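Neuraminidase (Influenza A virus, PDB 4GDI) forms a tetrameric neuraminidase-like ectodomain that may remove terminal sialic acids from glycoconjugates, although its putative active site has diverged. Local coordinates at residues 158-163 / 174-179; 184-189 / 229-234. One frame throughout, in Å; residues are numbered along the deposited sequence.

Contact 1: 158-163 / 174-179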
loop_
_atom_site.group_PDB
_atom_site.type_symbol
_atom_site.label_atom_id
_atom_site.label_comp_id
_atom_site.label_asym_id
_atom_site.label_seq_id
_atom_site.Cartn_x
_atom_site.Cartn_y
_atom_site.Cartn_z
ATOM N N SER A 158 26.980 -15.890 -6.005
ATOM C CA SER A 158 26.945 -17.159 -5.272
ATOM C C SER A 158 26.416 -16.933 -3.848
ATOM O O SER A 158 26.942 -16.090 -3.120
ATOM C CB SER A 158 28.347 -17.778 -5.186
ATOM O OG SER A 158 28.856 -18.131 -6.457
ATOM N N CYS A 159 25.404 -17.691 -3.447
ATOM C CA CYS A 159 24.835 -17.566 -2.101
ATOM C C CYS A 159 25.118 -18.813 -1.249
ATOM O O CYS A 159 24.963 -19.945 -1.707
ATOM C CB CYS A 159 23.328 -17.312 -2.196
ATOM S SG CYS A 159 22.903 -15.764 -3.086
ATOM N N PHE A 160 25.521 -18.602 -0.002
ATOM C CA PHE A 160 25.923 -19.704 0.865
ATOM C C PHE A 160 25.013 -19.787 2.085
ATOM O O PHE A 160 24.610 -18.765 2.635
ATOM C CB PHE A 160 27.365 -19.499 1.313
ATOM C CG PHE A 160 28.329 -19.368 0.173
ATOM C CD1 PHE A 160 28.497 -18.154 -0.472
ATOM C CD2 PHE A 160 29.081 -20.460 -0.244
ATOM C CE1 PHE A 160 29.397 -18.026 -1.537
ATOM C CE2 PHE A 160 29.979 -20.339 -1.315
ATOM C CZ PHE A 160 30.127 -19.119 -1.957
ATOM N N VAL A 161 24.677 -21.003 2.496
ATOM C CA VAL A 161 23.842 -21.195 3.673
ATOM C C VAL A 161 24.262 -22.471 4.382
ATOM O O VAL A 161 24.703 -23.423 3.742
ATOM C CB VAL A 161 22.369 -21.261 3.297
ATOM C CG1 VAL A 161 22.096 -22.464 2.395
ATOM C CG2 VAL A 161 21.499 -21.308 4.530
ATOM N N ILE A 162 24.167 -22.463 5.704
ATOM C CA ILE A 162 24.433 -23.644 6.513
ATOM C C ILE A 162 23.137 -24.428 6.703
ATOM O O ILE A 162 22.145 -23.886 7.173
ATOM C CB ILE A 162 24.991 -23.282 7.912
ATOM C CG1 ILE A 162 26.207 -22.346 7.794
ATOM C CG2 ILE A 162 25.376 -24.535 8.674
ATOM C CD1 ILE A 162 27.284 -22.861 6.900
ATOM N N VAL A 163 23.151 -25.700 6.323
ATOM C CA VAL A 163 22.013 -26.587 6.544
ATOM C C VAL A 163 22.391 -27.695 7.532
ATOM O O VAL A 163 23.462 -28.292 7.416
ATOM C CB VAL A 163 21.575 -27.243 5.225
ATOM C CG1 VAL A 163 20.488 -28.271 5.474
ATOM C CG2 VAL A 163 21.105 -26.187 4.229
ATOM N N HIS A 174 26.302 -30.939 9.658
ATOM C CA HIS A 174 26.226 -29.555 9.198
ATOM C C HIS A 174 26.952 -29.416 7.871
ATOM O O HIS A 174 28.085 -29.854 7.720
ATOM C CB HIS A 174 26.815 -28.627 10.260
ATOM C CG HIS A 174 26.233 -28.856 11.612
ATOM N ND1 HIS A 174 24.979 -28.399 11.967
ATOM C CD2 HIS A 174 26.682 -29.573 12.668
ATOM C CE1 HIS A 174 24.704 -28.787 13.196
ATOM N NE2 HIS A 174 25.726 -29.498 13.649
ATOM N N ARG A 175 26.258 -28.844 6.897
ATOM C CA ARG A 175 26.802 -28.677 5.563
ATOM C C ARG A 175 26.712 -27.222 5.106
ATOM O O ARG A 175 25.732 -26.536 5.396
ATOM C CB ARG A 175 25.996 -29.523 4.580
ATOM C CG ARG A 175 26.097 -31.008 4.802
ATOM C CD ARG A 175 25.296 -31.759 3.755
ATOM N NE ARG A 175 25.574 -33.187 3.804
ATOM C CZ ARG A 175 25.091 -34.077 2.945
ATOM N NH1 ARG A 175 24.294 -33.690 1.952
ATOM N NH2 ARG A 175 25.416 -35.359 3.082
ATOM N N ILE A 176 27.734 -26.763 4.387
ATOM C CA ILE A 176 27.637 -25.527 3.637
ATOM C C ILE A 176 27.109 -25.866 2.256
ATOM O O ILE A 176 27.651 -26.743 1.579
ATOM C CB ILE A 176 28.995 -24.854 3.429
ATOM C CG1 ILE A 176 29.678 -24.593 4.761
ATOM C CG2 ILE A 176 28.801 -23.538 2.663
ATOM C CD1 ILE A 176 31.108 -24.119 4.615
ATOM N N TYR A 177 26.053 -25.176 1.844
ATOM C CA TYR A 177 25.565 -25.280 0.485
ATOM C C TYR A 177 25.915 -24.014 -0.301
ATOM O O TYR A 177 25.726 -22.899 0.183
ATOM C CB TYR A 177 24.057 -25.496 0.497
ATOM C CG TYR A 177 23.653 -26.929 0.720
ATOM C CD1 TYR A 177 23.601 -27.478 1.997
ATOM C CD2 TYR A 177 23.320 -27.736 -0.348
ATOM C CE1 TYR A 177 23.225 -28.797 2.192
ATOM C CE2 TYR A 177 22.956 -29.056 -0.165
ATOM C CZ TYR A 177 22.907 -29.580 1.097
ATOM O OH TYR A 177 22.523 -30.889 1.253
ATOM N N GLU A 178 26.447 -24.180 -1.506
ATOM C CA GLU A 178 26.622 -23.048 -2.399
ATOM C C GLU A 178 25.525 -23.050 -3.461
ATOM O O GLU A 178 25.333 -24.055 -4.138
ATOM C CB GLU A 178 27.981 -23.087 -3.085
ATOM C CG GLU A 178 28.149 -21.957 -4.074
ATOM C CD GLU A 178 29.462 -22.028 -4.845
ATOM O OE1 GLU A 178 30.240 -22.973 -4.621
ATOM O OE2 GLU A 178 29.705 -21.127 -5.675
ATOM N N LEU A 179 24.827 -21.921 -3.602
ATOM C CA LEU A 179 23.746 -21.774 -4.574
ATOM C C LEU A 179 24.081 -20.694 -5.596
ATOM O O LEU A 179 24.783 -19.731 -5.287
ATOM C CB LEU A 179 22.447 -21.371 -3.871
ATOM C CG LEU A 179 22.123 -22.116 -2.586
ATOM C CD1 LEU A 179 20.797 -21.611 -2.017
ATOM C CD2 LEU A 179 22.087 -23.618 -2.852
#
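His174 touches Val163 beside the first pair: its CA makes a CA-H...O contact to Val163 O. The next residue, Arg175, is locked to Val163 by two backbone hydrogen bonds, Arg175 N to Val163 O and Val163 N to Arg175 O, both 2.9 Å. Its extended side chain leads away from 158-163. There NE bonds Gln189, and NH1 reaches Tyr177 OH weakly.

Ile176 sits in a non-hydrogen-bonded pair with Ile162. Ile162 CD1 lies 3.6 Å from Ile176 CG1. Ile176 CG2 also approaches the edge of the Phe160 ring, near its plane.

Tyr177 pairs with Val161. Tyr177 N to Val161 O is almost straight at 179°, and the return bond, Val161 N to Tyr177 O, is longer at 3.2 Å. The Tyr177 ring reaches diagonally to Val163, whose CG2 is 3.6 Å from Tyr177 CD1. The Tyr177 ring, on the face that carries Val161 and Val163, also stacks with the rings of Phe137 and Trp187.

Glu178 CG is anti to the backbone N (chi1 177°), and the chain stays extended. This carries it alongside Phe160, with Phe160 CE2 3.7 Å from Glu178 CG and the ring and carboxylate planes 24° apart. Glu178 OE2 is 3.2 Å from Ser158 OG. OE1 forms a salt bridge with Arg186.

Leu179 closes the pairing: its N donates to Cys159 O at 2.7 Å, and Cys159 N returns a bond to Leu179 O. Cys159 is tied to Cys154 by a disulfide. The arrangement is an antiparallel hairpin forming the two inner strands of a four-stranded blade in the neuraminidase beta-propeller.

Contact 2: 184-189 / 229-234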
loop_
_atom_site.group_PDB
_atom_site.type_symbol
_atom_site.label_atom_id
_atom_site.label_comp_id
_atom_site.label_asym_id
_atom_site.label_seq_id
_atom_site.Cartn_x
_atom_site.Cartn_y
_atom_site.Cartn_z
ATOM N N VAL A 184 21.594 -25.622 -6.362
ATOM C CA VAL A 184 22.752 -26.150 -5.659
ATOM C C VAL A 184 23.889 -26.414 -6.650
ATOM O O VAL A 184 23.731 -27.183 -7.594
ATOM C CB VAL A 184 22.395 -27.436 -4.903
ATOM C CG1 VAL A 184 23.633 -28.042 -4.248
ATOM C CG2 VAL A 184 21.332 -27.144 -3.865
ATOM N N GLN A 185 25.028 -25.762 -6.424
ATOM C CA GLN A 185 26.230 -25.975 -7.228
ATOM C C GLN A 185 27.094 -27.062 -6.617
ATOM O O GLN A 185 27.574 -27.957 -7.307
ATOM C CB GLN A 185 27.035 -24.680 -7.334
ATOM C CG GLN A 185 26.211 -23.526 -7.876
ATOM C CD GLN A 185 25.724 -23.790 -9.290
ATOM O OE1 GLN A 185 26.513 -23.814 -10.228
ATOM N NE2 GLN A 185 24.421 -23.992 -9.444
ATOM N N ARG A 186 27.304 -26.967 -5.316
ATOM C CA ARG A 186 28.012 -27.989 -4.578
ATOM C C ARG A 186 27.745 -27.804 -3.094
ATOM O O ARG A 186 27.101 -26.842 -2.682
ATOM C CB ARG A 186 29.509 -27.940 -4.875
ATOM C CG ARG A 186 30.125 -26.617 -4.602
ATOM C CD ARG A 186 31.540 -26.502 -5.145
ATOM N NE ARG A 186 31.918 -25.097 -5.175
ATOM C CZ ARG A 186 33.160 -24.631 -5.203
ATOM N NH1 ARG A 186 34.206 -25.451 -5.217
ATOM N NH2 ARG A 186 33.350 -23.319 -5.225
ATOM N N TRP A 187 28.206 -28.756 -2.297
ATOM C CA TRP A 187 28.110 -28.632 -0.864
ATOM C C TRP A 187 29.293 -29.330 -0.221
ATOM O O TRP A 187 29.971 -30.153 -0.841
ATOM C CB TRP A 187 26.776 -29.182 -0.355
ATOM C CG TRP A 187 26.493 -30.596 -0.757
ATOM C CD1 TRP A 187 25.817 -31.016 -1.861
ATOM C CD2 TRP A 187 26.869 -31.777 -0.044
ATOM N NE1 TRP A 187 25.755 -32.387 -1.889
ATOM C CE2 TRP A 187 26.393 -32.878 -0.781
ATOM C CE3 TRP A 187 27.565 -32.010 1.143
ATOM C CZ2 TRP A 187 26.586 -34.188 -0.368
ATOM C CZ3 TRP A 187 27.757 -33.310 1.552
ATOM C CH2 TRP A 187 27.272 -34.384 0.799
ATOM N N LYS A 188 29.543 -28.969 1.027
ATOM C CA LYS A 188 30.690 -29.458 1.753
ATOM C C LYS A 188 30.189 -29.797 3.156
ATOM O O LYS A 188 29.590 -28.962 3.827
ATOM C CB LYS A 188 31.768 -28.367 1.760
ATOM C CG LYS A 188 32.879 -28.518 2.792
ATOM C CD LYS A 188 33.844 -29.610 2.435
ATOM C CE LYS A 188 35.148 -29.051 1.883
ATOM N NZ LYS A 188 34.991 -28.483 0.516
ATOM N N GLN A 189 30.369 -31.040 3.580
ATOM C CA GLN A 189 29.985 -31.403 4.937
ATOM C C GLN A 189 31.115 -30.986 5.861
ATOM O O GLN A 189 32.257 -31.340 5.636
ATOM C CB GLN A 189 29.705 -32.905 5.044
ATOM C CG GLN A 189 29.074 -33.335 6.359
ATOM C CD GLN A 189 28.377 -34.686 6.244
ATOM O OE1 GLN A 189 27.452 -34.863 5.438
ATOM N NE2 GLN A 189 28.825 -35.650 7.043
ATOM N N LYS A 229 34.674 -18.587 -0.449
ATOM C CA LYS A 229 33.835 -18.860 -1.606
ATOM C C LYS A 229 34.092 -20.247 -2.181
ATOM O O LYS A 229 33.254 -20.781 -2.882
ATOM C CB LYS A 229 34.098 -17.830 -2.707
ATOM C CG LYS A 229 33.226 -16.605 -2.649
ATOM C CD LYS A 229 33.391 -15.779 -3.922
ATOM C CE LYS A 229 32.344 -16.145 -4.969
ATOM N NZ LYS A 229 32.705 -15.636 -6.317
ATOM N N GLU A 230 35.262 -20.818 -1.911
ATOM C CA GLU A 230 35.610 -22.142 -2.431
ATOM C C GLU A 230 35.287 -23.274 -1.443
ATOM O O GLU A 230 35.613 -24.436 -1.689
ATOM C CB GLU A 230 37.095 -22.176 -2.786
ATOM C CG GLU A 230 37.488 -21.120 -3.824
ATOM C CD GLU A 230 36.659 -21.197 -5.118
ATOM O OE1 GLU A 230 36.186 -22.305 -5.511
ATOM O OE2 GLU A 230 36.471 -20.126 -5.736
ATOM N N LEU A 231 34.650 -22.918 -0.330
ATOM C CA LEU A 231 34.208 -23.868 0.700
ATOM C C LEU A 231 35.342 -24.450 1.519
ATOM O O LEU A 231 35.156 -25.438 2.219
ATOM C CB LEU A 231 33.348 -24.991 0.123
ATOM C CG LEU A 231 32.113 -24.472 -0.624
ATOM C CD1 LEU A 231 31.170 -25.610 -1.011
ATOM C CD2 LEU A 231 31.373 -23.435 0.197
ATOM N N ASN A 232 36.511 -23.820 1.458
ATOM C CA ASN A 232 37.518 -24.059 2.475
ATOM C C ASN A 232 37.084 -23.428 3.779
ATOM O O ASN A 232 36.418 -22.399 3.772
ATOM C CB ASN A 232 38.858 -23.530 2.019
ATOM C CG ASN A 232 39.494 -24.453 1.030
ATOM O OD1 ASN A 232 39.639 -25.635 1.309
ATOM N ND2 ASN A 232 39.826 -23.947 -0.145
ATOM N N TYR A 233 37.430 -24.043 4.904
ATOM C CA TYR A 233 36.855 -23.592 6.165
ATOM C C TYR A 233 37.703 -23.954 7.379
ATOM O O TYR A 233 38.605 -24.799 7.316
ATOM C CB TYR A 233 35.438 -24.168 6.346
ATOM C CG TYR A 233 35.454 -25.614 6.791
ATOM C CD1 TYR A 233 35.499 -26.638 5.857
ATOM C CD2 TYR A 233 35.444 -25.953 8.142
ATOM C CE1 TYR A 233 35.529 -27.968 6.248
ATOM C CE2 TYR A 233 35.473 -27.282 8.546
ATOM C CZ TYR A 233 35.519 -28.286 7.586
ATOM O OH TYR A 233 35.546 -29.610 7.946
ATOM N N GLN A 234 37.416 -23.274 8.482
ATOM C CA GLN A 234 37.976 -23.635 9.769
ATOM C C GLN A 234 36.899 -23.390 10.823
ATOM O O GLN A 234 36.152 -22.412 10.758
ATOM C CB GLN A 234 39.264 -22.855 10.078
ATOM C CG GLN A 234 39.082 -21.517 10.767
ATOM C CD GLN A 234 40.394 -20.908 11.281
ATOM O OE1 GLN A 234 40.646 -19.707 11.102
ATOM N NE2 GLN A 234 41.223 -21.723 11.936
HETATM O O HOH W 1 37.051 -24.824 -5.572
HETATM O O HOH W 2 32.067 -20.127 -5.212
HETATM O O HOH W 3 38.182 -27.619 -0.444
#
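Arg186 and Glu230 supply the charged link. Arg186 NH2 donates to Glu230 OE1 at 3.0 Å in a nearly straight salt-bridge hydrogen bond (173°). The oxygen lies at the guanidinium edge, close to its plane, but the donor comes from above the carboxylate plane. The two flat groups are turned 59° from each other. Glu230 bends at chi2 (-55°), which brings its carboxylate back toward Arg186. The extended Arg186 chain also gives NE to Glu178, so the guanidinium is held by two acidic residues, and its positive charge is probably stabilised.

Two waters bridge around the Arg186 end group. One molecule accepts from Arg186 NH1 and donates to Glu230 OE1, 2.7 Å away. A second donates to Lys229 O and accepts only a weak bond from Arg186 NH2.

Lys188 makes a looser polar contact. Its folded chain sets NZ 3.5 Å from Leu231 O, a weak hydrogen bond. A third water, weakly held by Lys188 NZ, donates to Asn232 OD1.

Apolar packing centres on Leu231, the one buried residue here. Leu231 CD1 lies 3.9 Å from Arg186 CG and 4.0 Å from Lys188 CB. The Leu231 side chain and those of Arg186 and Lys188 lie alongside one another, running in opposing senses. Leu231 also touches Phe160 and Ile176 of the first blade. Tyr233 adds a marginal contact, with its CE1 4.4 Å from Lys188 CG.

Here the outer strand of one propeller blade meets the turn between the third and fourth strands of the next. It is a surface junction between adjacent blades of the beta-propeller, with Leu231 packed beside a water-bridged salt bridge.

Overall arrangement
Contact 1 lies within one blade, and contact 2 joins that blade to the next. Their centres are about 7 Å apart. Strand 173-180 runs directly into strand 183-189, its neighbour in the sheet. The two contacts are tied by a salt bridge from Arg186 NE to Glu178 OE1, 2.8 Å, and by Glu178 O and Gln185 N at 2.9 Å, a probable hydrogen bond. Arg175 also packs on Trp187. Glu178 belongs to a second calcium site known for this protein; no calcium is bound to it in this chain. Gln180, of the same site, lies about 3 Å from Ser158, side chain to side chain.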